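Local coordinates for kinesin-like protein KAR3 (PDB 1F9V), which probably couples ATP hydrolysis to movement along microtubules as the motor domain of a yeast kinesin, and here holds ADP and a magnesium ion, at residues A[39-44]-A[51-56]; A[116-121]-A[187-192]; A[131-136]-A[223-228]; A[276-281]-A[304-309]. The protein carries 2 engineered substitutions. All blocks are in the same frame, centred on the assembly; numbering follows the deposited sequence.

Contact 1. Residues A[39-44]-A[51-56]; sequences SMEVTK and VHEFKF
Met40 and Phe54 face each other as a hydrogen-bonded pair of an antiparallel hairpin, with Met40 N to Phe54 O and Phe54 N to Met40 O both 2.9 Å; Val42 and His52 form the next such pair, two residues along on strand 39-44 and two back on 51-56. The buried face carries Met40, Val42 and Phe54, joined at one end by the Phe56 ring, with His52 at the other. CG of Met40 sits between its own N and carbonyl carbon (chi1 67°), which lays the chain past CB of Phe54 and brings SD to the rim of the Phe56 ring. There SD lies in the ring plane, 4.0 Å from CE2, a Met-aromatic contact of the edge type. Val42 CG2 comes to the Phe54 ring edge at CE2. Helix 325-338, through Ile325 and Leu329, and Cys9 of strand 4-11 cover this face.

The other face, with Val51, Glu53 and Lys55 exposed, is the solvent side. Val51 CG1 lies 3.6 Å from Glu41 CB. Glu41 OE2 stands 3.7 Å from Glu53 OE1, the carboxylates turned 48° apart, while Lys55 NZ makes a long salt bridge of 4.0 Å to Glu53 OE2. With alanine here in place of Glu41, CG and the carboxylate would be gone, and Val51 CG1 would probably lose much of its cover. Apolar packing and backbone bonds thus hold this edge of the three-stranded sheet, while the facing carboxylates probably repel, a cost that Lys55 may partly offset.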
loop_
_atom_site.group_PDB
_atom_site.type_symbol
_atom_site.label_atom_id
_atom_site.label_comp_id
_atom_site.label_asym_id
_atom_site.label_seq_id
_atom_site.Cartn_x
_atom_site.Cartn_y
_atom_site.Cartn_z
ATOM N N SER A 39 18.912 -5.495 5.211
ATOM C CA SER A 39 19.551 -4.260 4.788
ATOM C C SER A 39 19.952 -4.242 3.322
ATOM O O SER A 39 20.031 -5.278 2.662
ATOM C CB SER A 39 20.786 -3.989 5.650
ATOM O OG SER A 39 21.731 -5.027 5.484
ATOM N N MET A 40 20.185 -3.034 2.819
ATOM C CA MET A 40 20.596 -2.836 1.440
ATOM C C MET A 40 21.479 -1.596 1.356
ATOM O O MET A 40 21.448 -0.732 2.240
ATOM C CB MET A 40 19.368 -2.680 0.532
ATOM C CG MET A 40 18.555 -1.417 0.784
ATOM S SD MET A 40 16.989 -1.402 -0.125
ATOM C CE MET A 40 17.578 -1.073 -1.792
ATOM N N GLU A 41 22.274 -1.526 0.292
ATOM C CA GLU A 41 23.177 -0.405 0.066
ATOM C C GLU A 41 23.025 0.080 -1.360
ATOM O O GLU A 41 22.956 -0.718 -2.291
ATOM C CB GLU A 41 24.629 -0.821 0.308
ATOM C CG GLU A 41 24.968 -1.036 1.766
ATOM C CD GLU A 41 26.307 -1.720 1.953
ATOM O OE1 GLU A 41 27.073 -1.801 0.969
ATOM O OE2 GLU A 41 26.598 -2.176 3.081
ATOM N N VAL A 42 22.965 1.395 -1.522
ATOM C CA VAL A 42 22.815 1.996 -2.836
ATOM C C VAL A 42 23.975 2.948 -3.059
ATOM O O VAL A 42 24.258 3.801 -2.220
ATOM C CB VAL A 42 21.481 2.789 -2.947
ATOM C CG1 VAL A 42 21.379 3.464 -4.307
ATOM C CG2 VAL A 42 20.301 1.852 -2.729
ATOM N N THR A 43 24.641 2.801 -4.197
ATOM C CA THR A 43 25.776 3.651 -4.527
ATOM C C THR A 43 25.686 4.174 -5.956
ATOM O O THR A 43 25.329 3.435 -6.873
ATOM C CB THR A 43 27.099 2.883 -4.391
ATOM O OG1 THR A 43 27.139 2.213 -3.129
ATOM C CG2 THR A 43 28.272 3.839 -4.489
ATOM N N LYS A 44 26.004 5.452 -6.139
ATOM C CA LYS A 44 26.000 6.064 -7.462
ATOM C C LYS A 44 27.457 6.083 -7.923
ATOM O O LYS A 44 28.347 6.452 -7.155
ATOM C CB LYS A 44 25.441 7.488 -7.397
ATOM C CG LYS A 44 23.917 7.533 -7.277
ATOM C CD LYS A 44 23.403 8.963 -7.143
ATOM C CE LYS A 44 23.909 9.849 -8.278
ATOM N NZ LYS A 44 22.836 10.247 -9.231
ATOM N N VAL A 51 28.012 5.619 0.288
ATOM C CA VAL A 51 27.111 4.483 0.215
ATOM C C VAL A 51 25.900 4.743 1.105
ATOM O O VAL A 51 26.048 5.007 2.294
ATOM C CB VAL A 51 27.818 3.190 0.674
ATOM C CG1 VAL A 51 26.895 1.995 0.487
ATOM C CG2 VAL A 51 29.099 2.986 -0.131
ATOM N N HIS A 52 24.710 4.691 0.515
ATOM C CA HIS A 52 23.473 4.910 1.259
ATOM C C HIS A 52 22.945 3.569 1.748
ATOM O O HIS A 52 22.590 2.707 0.943
ATOM C CB HIS A 52 22.421 5.570 0.366
ATOM C CG HIS A 52 22.852 6.878 -0.213
ATOM N ND1 HIS A 52 23.552 6.976 -1.395
ATOM C CD2 HIS A 52 22.675 8.147 0.225
ATOM C CE1 HIS A 52 23.788 8.247 -1.661
ATOM N NE2 HIS A 52 23.268 8.978 -0.694
ATOM N N GLU A 53 22.899 3.388 3.064
ATOM C CA GLU A 53 22.401 2.145 3.627
ATOM C C GLU A 53 20.979 2.325 4.141
ATOM O O GLU A 53 20.627 3.384 4.673
ATOM C CB GLU A 53 23.286 1.659 4.778
ATOM C CG GLU A 53 22.715 0.419 5.482
ATOM C CD GLU A 53 23.746 -0.341 6.299
ATOM O OE1 GLU A 53 24.232 -1.389 5.815
ATOM O OE2 GLU A 53 24.068 0.104 7.423
ATOM N N PHE A 54 20.174 1.281 3.979
ATOM C CA PHE A 54 18.789 1.290 4.431
ATOM C C PHE A 54 18.447 -0.069 5.025
ATOM O O PHE A 54 18.982 -1.098 4.603
ATOM C CB PHE A 54 17.845 1.579 3.261
ATOM C CG PHE A 54 18.158 2.849 2.524
ATOM C CD1 PHE A 54 17.704 4.072 2.999
ATOM C CD2 PHE A 54 18.908 2.824 1.355
ATOM C CE1 PHE A 54 17.991 5.262 2.320
ATOM C CE2 PHE A 54 19.204 4.004 0.664
ATOM C CZ PHE A 54 18.743 5.229 1.150
ATOM N N LYS A 55 17.560 -0.067 6.015
ATOM C CA LYS A 55 17.113 -1.296 6.660
ATOM C C LYS A 55 15.589 -1.269 6.715
ATOM O O LYS A 55 14.994 -0.232 7.039
ATOM C CB LYS A 55 17.686 -1.405 8.076
ATOM C CG LYS A 55 19.139 -1.856 8.100
ATOM C CD LYS A 55 19.692 -1.946 9.507
ATOM C CE LYS A 55 21.058 -1.279 9.577
ATOM N NZ LYS A 55 22.128 -2.235 9.960
ATOM N N PHE A 56 14.975 -2.404 6.385
ATOM C CA PHE A 56 13.523 -2.540 6.377
ATOM C C PHE A 56 13.141 -3.883 6.970
ATOM O O PHE A 56 14.003 -4.705 7.272
ATOM C CB PHE A 56 12.992 -2.421 4.944
ATOM C CG PHE A 56 13.336 -1.108 4.286
ATOM C CD1 PHE A 56 12.827 0.090 4.788
ATOM C CD2 PHE A 56 14.208 -1.060 3.199
ATOM C CE1 PHE A 56 13.182 1.313 4.226
ATOM C CE2 PHE A 56 14.572 0.165 2.624
ATOM C CZ PHE A 56 14.059 1.353 3.139
#

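Contact 2. Residues A[116-121]-A[187-192]; sequences HIFNWI and ESEEMV
The ring of Phe118 has the peptide link between Ser188 and Glu189 laid over one face. Ser188 C stands 3.6 Å above the ring plane, displaced toward the rim, and Glu189 N is 3.4 Å from CD2 of Phe118. Glu187 O approaches obliquely, 3.7 Å from CE1, and Ser188 N meets CZ at 3.6 Å, so the ring is followed by the backbone of three successive residues. A second flat pair lies within the helix, where CD1 of Trp120 sits over one face of the His116 ring.

Glu189 turns back toward the helix. Its CG lies between the backbone N and the carbonyl carbon (chi1 46°) and the chain bends again at chi2, which sets the carboxylate beside CB of Phe118, with OE1 at 3.8 Å. OE1 also comes within 3.9 Å of Asn119 OD1; the amide and carboxylate planes are 50° apart, and both oxygens are acceptors as modelled, so this pair probably adds no attraction. The contact therefore rests on van der Waals packing of one aromatic face against main chain, without any polar link across.

Residues 187-192 lead from strand 184-185 into helix 192-199, with Met191 N bonded to Ser188 O. This turn lies on the surface against helix 109-124, where Glu189 also touches Ile114 and Ser115. Phe118 reaches Val133 of strand 130-141 as well, and Ile117 packs on Leu225 of strand 218-228.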
loop_
_atom_site.group_PDB
_atom_site.type_symbol
_atom_site.label_atom_id
_atom_site.label_comp_id
_atom_site.label_asym_id
_atom_site.label_seq_id
_atom_site.Cartn_x
_atom_site.Cartn_y
_atom_site.Cartn_z
ATOM N N HIS A 116 -6.961 -15.766 -0.349
ATOM C CA HIS A 116 -6.494 -16.185 0.962
ATOM C C HIS A 116 -7.599 -16.055 2.006
ATOM O O HIS A 116 -7.775 -16.930 2.852
ATOM C CB HIS A 116 -5.284 -15.340 1.375
ATOM C CG HIS A 116 -4.590 -15.826 2.609
ATOM N ND1 HIS A 116 -4.171 -17.131 2.766
ATOM C CD2 HIS A 116 -4.226 -15.177 3.740
ATOM C CE1 HIS A 116 -3.578 -17.262 3.939
ATOM N NE2 HIS A 116 -3.598 -16.090 4.550
ATOM N N ILE A 117 -8.341 -14.956 1.947
ATOM C CA ILE A 117 -9.423 -14.722 2.902
ATOM C C ILE A 117 -10.532 -15.769 2.772
ATOM O O ILE A 117 -11.045 -16.264 3.777
ATOM C CB ILE A 117 -10.024 -13.306 2.725
ATOM C CG1 ILE A 117 -9.089 -12.267 3.355
ATOM C CG2 ILE A 117 -11.398 -13.228 3.383
ATOM C CD1 ILE A 117 -9.386 -10.830 2.938
ATOM N N PHE A 118 -10.899 -16.110 1.543
ATOM C CA PHE A 118 -11.943 -17.101 1.342
ATOM C C PHE A 118 -11.481 -18.494 1.764
ATOM O O PHE A 118 -12.284 -19.304 2.225
ATOM C CB PHE A 118 -12.410 -17.082 -0.114
ATOM C CG PHE A 118 -13.535 -16.115 -0.362
ATOM C CD1 PHE A 118 -14.798 -16.347 0.179
ATOM C CD2 PHE A 118 -13.328 -14.956 -1.098
ATOM C CE1 PHE A 118 -15.835 -15.435 -0.010
ATOM C CE2 PHE A 118 -14.358 -14.038 -1.292
ATOM C CZ PHE A 118 -15.616 -14.282 -0.743
ATOM N N ASN A 119 -10.186 -18.774 1.628
ATOM C CA ASN A 119 -9.670 -20.077 2.049
ATOM C C ASN A 119 -9.836 -20.151 3.560
ATOM O O ASN A 119 -10.196 -21.188 4.113
ATOM C CB ASN A 119 -8.187 -20.231 1.699
ATOM C CG ASN A 119 -7.955 -20.450 0.216
ATOM O OD1 ASN A 119 -8.869 -20.822 -0.524
ATOM N ND2 ASN A 119 -6.720 -20.217 -0.229
ATOM N N TRP A 120 -9.573 -19.030 4.222
ATOM C CA TRP A 120 -9.693 -18.951 5.671
ATOM C C TRP A 120 -11.153 -18.988 6.104
ATOM O O TRP A 120 -11.492 -19.600 7.116
ATOM C CB TRP A 120 -9.047 -17.664 6.175
ATOM C CG TRP A 120 -7.658 -17.869 6.653
ATOM C CD1 TRP A 120 -6.511 -17.422 6.061
ATOM C CD2 TRP A 120 -7.254 -18.585 7.824
ATOM N NE1 TRP A 120 -5.418 -17.815 6.793
ATOM C CE2 TRP A 120 -5.842 -18.529 7.880
ATOM C CE3 TRP A 120 -7.947 -19.265 8.834
ATOM C CZ2 TRP A 120 -5.108 -19.133 8.908
ATOM C CZ3 TRP A 120 -7.216 -19.867 9.857
ATOM C CH2 TRP A 120 -5.809 -19.794 9.885
ATOM N N ILE A 121 -12.007 -18.325 5.331
ATOM C CA ILE A 121 -13.429 -18.279 5.635
ATOM C C ILE A 121 -13.998 -19.697 5.601
ATOM O O ILE A 121 -14.765 -20.087 6.479
ATOM C CB ILE A 121 -14.189 -17.376 4.625
ATOM C CG1 ILE A 121 -13.912 -15.895 4.941
ATOM C CG2 ILE A 121 -15.691 -17.667 4.685
ATOM C CD1 ILE A 121 -14.537 -14.916 3.969
ATOM N N GLU A 187 -19.152 -13.280 -2.948
ATOM C CA GLU A 187 -19.540 -14.584 -2.413
ATOM C C GLU A 187 -18.508 -15.679 -2.655
ATOM O O GLU A 187 -18.569 -16.747 -2.046
ATOM C CB GLU A 187 -20.890 -14.999 -2.998
ATOM C CG GLU A 187 -21.866 -13.841 -3.137
ATOM C CD GLU A 187 -23.297 -14.239 -2.828
ATOM O OE1 GLU A 187 -24.107 -14.324 -3.777
ATOM O OE2 GLU A 187 -23.608 -14.468 -1.637
ATOM N N SER A 188 -17.569 -15.406 -3.554
ATOM C CA SER A 188 -16.499 -16.339 -3.884
ATOM C C SER A 188 -15.356 -15.518 -4.464
ATOM O O SER A 188 -15.589 -14.471 -5.073
ATOM C CB SER A 188 -16.982 -17.386 -4.899
ATOM O OG SER A 188 -17.304 -16.804 -6.149
ATOM N N GLU A 189 -14.125 -15.984 -4.268
ATOM C CA GLU A 189 -12.950 -15.268 -4.759
ATOM C C GLU A 189 -13.010 -14.938 -6.248
ATOM O O GLU A 189 -12.442 -13.939 -6.684
ATOM C CB GLU A 189 -11.675 -16.070 -4.462
ATOM C CG GLU A 189 -11.760 -17.543 -4.812
ATOM C CD GLU A 189 -11.467 -18.436 -3.623
ATOM O OE1 GLU A 189 -10.364 -18.313 -3.039
ATOM O OE2 GLU A 189 -12.341 -19.261 -3.269
ATOM N N GLU A 190 -13.706 -15.769 -7.018
ATOM C CA GLU A 190 -13.824 -15.572 -8.461
ATOM C C GLU A 190 -14.606 -14.320 -8.862
ATOM O O GLU A 190 -14.442 -13.804 -9.968
ATOM C CB GLU A 190 -14.477 -16.804 -9.098
ATOM C CG GLU A 190 -14.467 -18.037 -8.205
ATOM C CD GLU A 190 -15.131 -19.236 -8.855
ATOM O OE1 GLU A 190 -16.383 -19.280 -8.877
ATOM O OE2 GLU A 190 -14.402 -20.133 -9.341
ATOM N N MET A 191 -15.448 -13.827 -7.961
ATOM C CA MET A 191 -16.255 -12.650 -8.255
ATOM C C MET A 191 -15.467 -11.345 -8.324
ATOM O O MET A 191 -15.923 -10.382 -8.933
ATOM C CB MET A 191 -17.389 -12.526 -7.238
ATOM C CG MET A 191 -18.715 -13.059 -7.755
ATOM S SD MET A 191 -19.892 -13.423 -6.435
ATOM C CE MET A 191 -20.184 -11.783 -5.758
ATOM N N VAL A 192 -14.287 -11.310 -7.708
ATOM C CA VAL A 192 -13.465 -10.102 -7.743
ATOM C C VAL A 192 -13.136 -9.755 -9.191
ATOM O O VAL A 192 -12.789 -8.616 -9.508
ATOM C CB VAL A 192 -12.141 -10.283 -6.969
ATOM C CG1 VAL A 192 -11.286 -11.357 -7.624
ATOM C CG2 VAL A 192 -11.385 -8.960 -6.936
#

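Contact 3. Residues A[131-136]-A[223-228]; sequences YKVNCE and IHLSGS
Lys132 pairs with Ser226, and Asn134 with His224, as hydrogen-bonded pairs of two antiparallel strands whose axes run at 162°. They belong to the central mixed sheet of the kinesin motor domain, between strand 184-185 on one flank and strand 235-244 on the other. On the face toward helix 109-124, Val133 lies side by side with its neighbours: CG2 touches Leu225 CD2 at 3.8 Å and CG1 touches Ile223 CG2 at 3.9 Å. The Tyr131 ring lies over Gly227, with CD1 3.4 Å from its CA, where a side chain on residue 227 would run into the ring; Tyr131 OH bonds to Leu81 O.

On the other face, His224 NE2 donates to Glu136 OE1 at 2.6 Å, meeting the syn lone pair with the oxygen near the ring plane. His224 ND1 pairs with Thr239 OG1 and Glu136 OE2 with Ser183 OG, so both groups are held at two points, which should fix their rotation. Lys132 bends at chi2 and chi3 and curls back over the neighbouring strand. Ser226 O is gripped twice: the Lys132 N bond is 2.7 Å, and Lys132 NZ reaches the oxygen at 3.1 Å from the opposite face of the carbonyl plane.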
loop_
_atom_site.group_PDB
_atom_site.type_symbol
_atom_site.label_atom_id
_atom_site.label_comp_id
_atom_site.label_asym_id
_atom_site.label_seq_id
_atom_site.Cartn_x
_atom_site.Cartn_y
_atom_site.Cartn_z
ATOM N N TYR A 131 -18.972 -15.664 7.590
ATOM C CA TYR A 131 -18.396 -14.392 7.172
ATOM C C TYR A 131 -19.005 -13.881 5.877
ATOM O O TYR A 131 -19.252 -14.650 4.947
ATOM C CB TYR A 131 -16.879 -14.540 6.968
ATOM C CG TYR A 131 -16.050 -14.531 8.231
ATOM C CD1 TYR A 131 -15.567 -13.335 8.767
ATOM C CD2 TYR A 131 -15.708 -15.721 8.869
ATOM C CE1 TYR A 131 -14.762 -13.327 9.902
ATOM C CE2 TYR A 131 -14.902 -15.724 10.007
ATOM C CZ TYR A 131 -14.434 -14.524 10.517
ATOM O OH TYR A 131 -13.641 -14.528 11.636
ATOM N N LYS A 132 -19.240 -12.575 5.817
ATOM C CA LYS A 132 -19.776 -11.953 4.617
ATOM C C LYS A 132 -18.730 -10.950 4.164
ATOM O O LYS A 132 -18.119 -10.282 4.992
ATOM C CB LYS A 132 -21.097 -11.235 4.903
ATOM C CG LYS A 132 -22.291 -12.172 4.932
ATOM C CD LYS A 132 -22.400 -12.856 6.286
ATOM C CE LYS A 132 -22.340 -11.846 7.430
ATOM N NZ LYS A 132 -22.006 -12.492 8.730
ATOM N N VAL A 133 -18.528 -10.858 2.857
ATOM C CA VAL A 133 -17.531 -9.962 2.298
ATOM C C VAL A 133 -18.112 -8.987 1.289
ATOM O O VAL A 133 -18.817 -9.385 0.364
ATOM C CB VAL A 133 -16.416 -10.768 1.595
ATOM C CG1 VAL A 133 -15.308 -9.834 1.117
ATOM C CG2 VAL A 133 -15.864 -11.820 2.546
ATOM N N ASN A 134 -17.828 -7.705 1.471
ATOM C CA ASN A 134 -18.294 -6.705 0.524
ATOM C C ASN A 134 -17.139 -5.737 0.272
ATOM O O ASN A 134 -16.271 -5.561 1.127
ATOM C CB ASN A 134 -19.566 -6.000 1.035
ATOM C CG ASN A 134 -19.306 -5.051 2.179
ATOM O OD1 ASN A 134 -19.425 -3.830 2.025
ATOM N ND2 ASN A 134 -18.970 -5.597 3.340
ATOM N N CYS A 135 -17.112 -5.133 -0.907
ATOM C CA CYS A 135 -16.012 -4.243 -1.244
ATOM C C CYS A 135 -16.398 -3.008 -2.035
ATOM O O CYS A 135 -17.498 -2.913 -2.582
ATOM C CB CYS A 135 -14.964 -5.023 -2.046
ATOM S SG CYS A 135 -15.525 -5.547 -3.705
ATOM N N GLU A 136 -15.464 -2.066 -2.086
ATOM C CA GLU A 136 -15.614 -0.838 -2.845
ATOM C C GLU A 136 -14.264 -0.637 -3.523
ATOM O O GLU A 136 -13.236 -1.102 -3.019
ATOM C CB GLU A 136 -15.896 0.358 -1.932
ATOM C CG GLU A 136 -17.207 0.284 -1.167
ATOM C CD GLU A 136 -17.045 -0.392 0.176
ATOM O OE1 GLU A 136 -16.085 -0.050 0.897
ATOM O OE2 GLU A 136 -17.869 -1.267 0.516
ATOM N N ILE A 223 -12.036 -3.668 1.389
ATOM C CA ILE A 223 -12.693 -4.939 1.666
ATOM C C ILE A 223 -13.171 -4.974 3.114
ATOM O O ILE A 223 -12.411 -4.667 4.033
ATOM C CB ILE A 223 -11.718 -6.123 1.471
ATOM C CG1 ILE A 223 -11.283 -6.209 0.005
ATOM C CG2 ILE A 223 -12.371 -7.419 1.942
ATOM C CD1 ILE A 223 -9.943 -6.899 -0.200
ATOM N N HIS A 224 -14.431 -5.349 3.315
ATOM C CA HIS A 224 -14.981 -5.449 4.663
ATOM C C HIS A 224 -15.285 -6.915 4.961
ATOM O O HIS A 224 -15.926 -7.598 4.162
ATOM C CB HIS A 224 -16.255 -4.608 4.777
ATOM C CG HIS A 224 -16.099 -3.212 4.260
ATOM N ND1 HIS A 224 -15.436 -2.228 4.962
ATOM C CD2 HIS A 224 -16.505 -2.639 3.103
ATOM C CE1 HIS A 224 -15.444 -1.109 4.262
ATOM N NE2 HIS A 224 -16.085 -1.330 3.130
ATOM N N LEU A 225 -14.795 -7.401 6.095
ATOM C CA LEU A 225 -15.025 -8.784 6.493
ATOM C C LEU A 225 -15.923 -8.782 7.710
ATOM O O LEU A 225 -15.484 -8.412 8.801
ATOM C CB LEU A 225 -13.715 -9.480 6.869
ATOM C CG LEU A 225 -12.586 -9.571 5.848
ATOM C CD1 LEU A 225 -11.510 -10.494 6.405
ATOM C CD2 LEU A 225 -13.110 -10.091 4.518
ATOM N N SER A 226 -17.171 -9.203 7.525
ATOM C CA SER A 226 -18.126 -9.252 8.626
ATOM C C SER A 226 -18.433 -10.693 9.028
ATOM O O SER A 226 -19.074 -11.437 8.282
ATOM C CB SER A 226 -19.416 -8.531 8.239
ATOM O OG SER A 226 -20.256 -8.418 9.373
ATOM N N GLY A 227 -17.966 -11.075 10.213
ATOM C CA GLY A 227 -18.183 -12.424 10.694
ATOM C C GLY A 227 -19.121 -12.535 11.881
ATOM O O GLY A 227 -19.092 -11.717 12.806
ATOM N N SER A 228 -19.966 -13.558 11.847
ATOM C CA SER A 228 -20.914 -13.806 12.921
ATOM C C SER A 228 -20.906 -15.294 13.237
ATOM O O SER A 228 -21.027 -16.134 12.345
ATOM C CB SER A 228 -22.318 -13.366 12.507
ATOM O OG SER A 228 -22.646 -13.851 11.216
#

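Contact 4. Residues A[276-281]-A[304-309]; sequences DVIHAL and YSLTGD
Apolar packing joins the last turns of helix 258-281 to the end of helix 297-306 and the turn that follows, in the buried interior beside the central sheet of the motor domain. Leu306 points toward helix 258-281 and is met there by Val277, Ile278 and Leu281. Ile278 reaches it through CD1, 3.8 Å from Leu306 CD2, the two side chains crossing at about a right angle. Both Ile278 torsions (chi1 -56°, chi2 -58°) fold CD1 round to that side. Val277 CG1 touches the other methyl, Leu306 CD1, more loosely at 4.4 Å.

Leu281 meets the root of Leu306 and not its tip: CD1 lies 3.5 Å from Leu306 O and 4.0 Å from Leu306 CB. Its second branch, CD2, brushes Thr307 CG2 at 4.2 Å. Cutting Leu281 back to an alanine removes both methyl branches and is likely to leave a gap beside Leu306 CB and Thr307 CG2.

Strands of the central sheet complete the packing. Leu306 rests on Cys87 and Phe89 of strand 86-91 and on Thr312, while Ile278 packs on Ile5 and Met314; Ile5 and Thr312 belong to the pocket of a bound ADP, and the Ile278 side chain is about 9 Å from an ADP, probably the same one. Thr307 turns its hydroxyl away from the apolar cluster, to Gln303 O and Lys174 NZ. Without polar bonds between the two segments, the hold depends on shape and on hydrophobic burial, and it spreads over several methyl groups instead of one directed link.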
loop_
_atom_site.group_PDB
_atom_site.type_symbol
_atom_site.label_atom_id
_atom_site.label_comp_id
_atom_site.label_asym_id
_atom_site.label_seq_id
_atom_site.Cartn_x
_atom_site.Cartn_y
_atom_site.Cartn_z
ATOM N N ASP A 276 4.015 11.891 6.705
ATOM C CA ASP A 276 3.998 12.537 8.010
ATOM C C ASP A 276 3.101 11.782 8.986
ATOM O O ASP A 276 3.456 11.589 10.149
ATOM C CB ASP A 276 3.514 13.983 7.885
ATOM C CG ASP A 276 4.547 14.892 7.257
ATOM O OD1 ASP A 276 5.751 14.575 7.330
ATOM O OD2 ASP A 276 4.154 15.928 6.690
ATOM N N VAL A 277 1.938 11.358 8.510
ATOM C CA VAL A 277 0.994 10.631 9.354
ATOM C C VAL A 277 1.560 9.277 9.799
ATOM O O VAL A 277 1.544 8.952 10.984
ATOM C CB VAL A 277 -0.367 10.430 8.611
ATOM C CG1 VAL A 277 -1.228 9.401 9.328
ATOM C CG2 VAL A 277 -1.108 11.760 8.531
ATOM N N ILE A 278 2.066 8.487 8.854
ATOM C CA ILE A 278 2.618 7.175 9.201
ATOM C C ILE A 278 3.833 7.319 10.115
ATOM O O ILE A 278 3.997 6.555 11.065
ATOM C CB ILE A 278 3.023 6.369 7.935
ATOM C CG1 ILE A 278 1.827 6.230 6.981
ATOM C CG2 ILE A 278 3.531 4.985 8.340
ATOM C CD1 ILE A 278 0.621 5.566 7.583
ATOM N N HIS A 279 4.685 8.303 9.842
ATOM C CA HIS A 279 5.857 8.504 10.683
ATOM C C HIS A 279 5.420 8.825 12.116
ATOM O O HIS A 279 5.946 8.267 13.080
ATOM C CB HIS A 279 6.724 9.648 10.142
ATOM C CG HIS A 279 7.870 10.009 11.039
ATOM N ND1 HIS A 279 9.096 9.386 10.964
ATOM C CD2 HIS A 279 7.962 10.906 12.049
ATOM C CE1 HIS A 279 9.896 9.883 11.891
ATOM N NE2 HIS A 279 9.234 10.806 12.563
ATOM N N ALA A 280 4.453 9.724 12.253
ATOM C CA ALA A 280 3.976 10.105 13.571
ATOM C C ALA A 280 3.366 8.913 14.306
ATOM O O ALA A 280 3.596 8.729 15.500
ATOM C CB ALA A 280 2.952 11.236 13.448
ATOM N N LEU A 281 2.600 8.098 13.588
ATOM C CA LEU A 281 1.957 6.935 14.187
ATOM C C LEU A 281 2.965 5.898 14.668
ATOM O O LEU A 281 2.645 5.063 15.516
ATOM C CB LEU A 281 1.004 6.284 13.185
ATOM C CG LEU A 281 -0.292 7.050 12.916
ATOM C CD1 LEU A 281 -0.954 6.500 11.672
ATOM C CD2 LEU A 281 -1.217 6.924 14.117
ATOM N N TYR A 304 -9.487 5.559 10.706
ATOM C CA TYR A 304 -9.832 4.462 11.610
ATOM C C TYR A 304 -9.072 3.163 11.299
ATOM O O TYR A 304 -8.974 2.278 12.151
ATOM C CB TYR A 304 -11.341 4.191 11.574
ATOM C CG TYR A 304 -12.179 5.260 12.240
ATOM C CD1 TYR A 304 -11.701 5.960 13.351
ATOM C CD2 TYR A 304 -13.452 5.571 11.759
ATOM C CE1 TYR A 304 -12.477 6.948 13.970
ATOM C CE2 TYR A 304 -14.236 6.552 12.369
ATOM C CZ TYR A 304 -13.743 7.238 13.473
ATOM O OH TYR A 304 -14.515 8.203 14.080
ATOM N N SER A 305 -8.548 3.051 10.080
ATOM C CA SER A 305 -7.797 1.864 9.680
ATOM C C SER A 305 -6.301 2.102 9.876
ATOM O O SER A 305 -5.479 1.230 9.587
ATOM C CB SER A 305 -8.087 1.514 8.215
ATOM O OG SER A 305 -9.330 0.839 8.083
ATOM N N LEU A 306 -5.957 3.285 10.377
ATOM C CA LEU A 306 -4.565 3.648 10.617
ATOM C C LEU A 306 -4.293 3.784 12.108
ATOM O O LEU A 306 -3.148 3.847 12.536
ATOM C CB LEU A 306 -4.245 4.976 9.925
ATOM C CG LEU A 306 -4.130 4.946 8.398
ATOM C CD1 LEU A 306 -4.009 6.355 7.850
ATOM C CD2 LEU A 306 -2.910 4.121 8.004
ATOM N N THR A 307 -5.354 3.824 12.900
ATOM C CA THR A 307 -5.215 3.980 14.338
ATOM C C THR A 307 -5.691 2.759 15.098
ATOM O O THR A 307 -6.149 1.787 14.505
ATOM C CB THR A 307 -5.992 5.214 14.824
ATOM O OG1 THR A 307 -7.345 5.146 14.359
ATOM C CG2 THR A 307 -5.344 6.485 14.288
ATOM N N GLY A 308 -5.588 2.813 16.421
ATOM C CA GLY A 308 -6.003 1.683 17.228
ATOM C C GLY A 308 -4.980 0.568 17.092
ATOM O O GLY A 308 -3.768 0.811 17.127
ATOM N N ASP A 309 -5.456 -0.658 16.934
ATOM C CA ASP A 309 -4.553 -1.795 16.785
ATOM C C ASP A 309 -4.462 -2.168 15.310
ATOM O O ASP A 309 -4.049 -3.274 14.962
ATOM C CB ASP A 309 -5.066 -2.987 17.591
ATOM C CG ASP A 309 -6.570 -3.132 17.513
ATOM O OD1 ASP A 309 -7.156 -3.693 18.464
ATOM O OD2 ASP A 309 -7.161 -2.681 16.506
#

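From the N terminus, contact 1 comes first and closes a short loop: six residues turn between the two strands of the hairpin at one end of the motor domain. Next come contacts 2 and 3, whose segments alternate along the chain (116-121, 131-136, 187-192, 223-228), so their loops cross; their centres are about 10 Å apart and they touch, Ile121 CD1 lying 3.7 Å from Val133 CG2. Together they tie helix 109-124 to the antiparallel part of the central sheet. Contact 4, in series after them, bridges 22 residues and joins helix 258-281 to helix 297-306. Contacts 1 and 3 lie on opposite sides of the chain's centre, their centres about 40 Å apart.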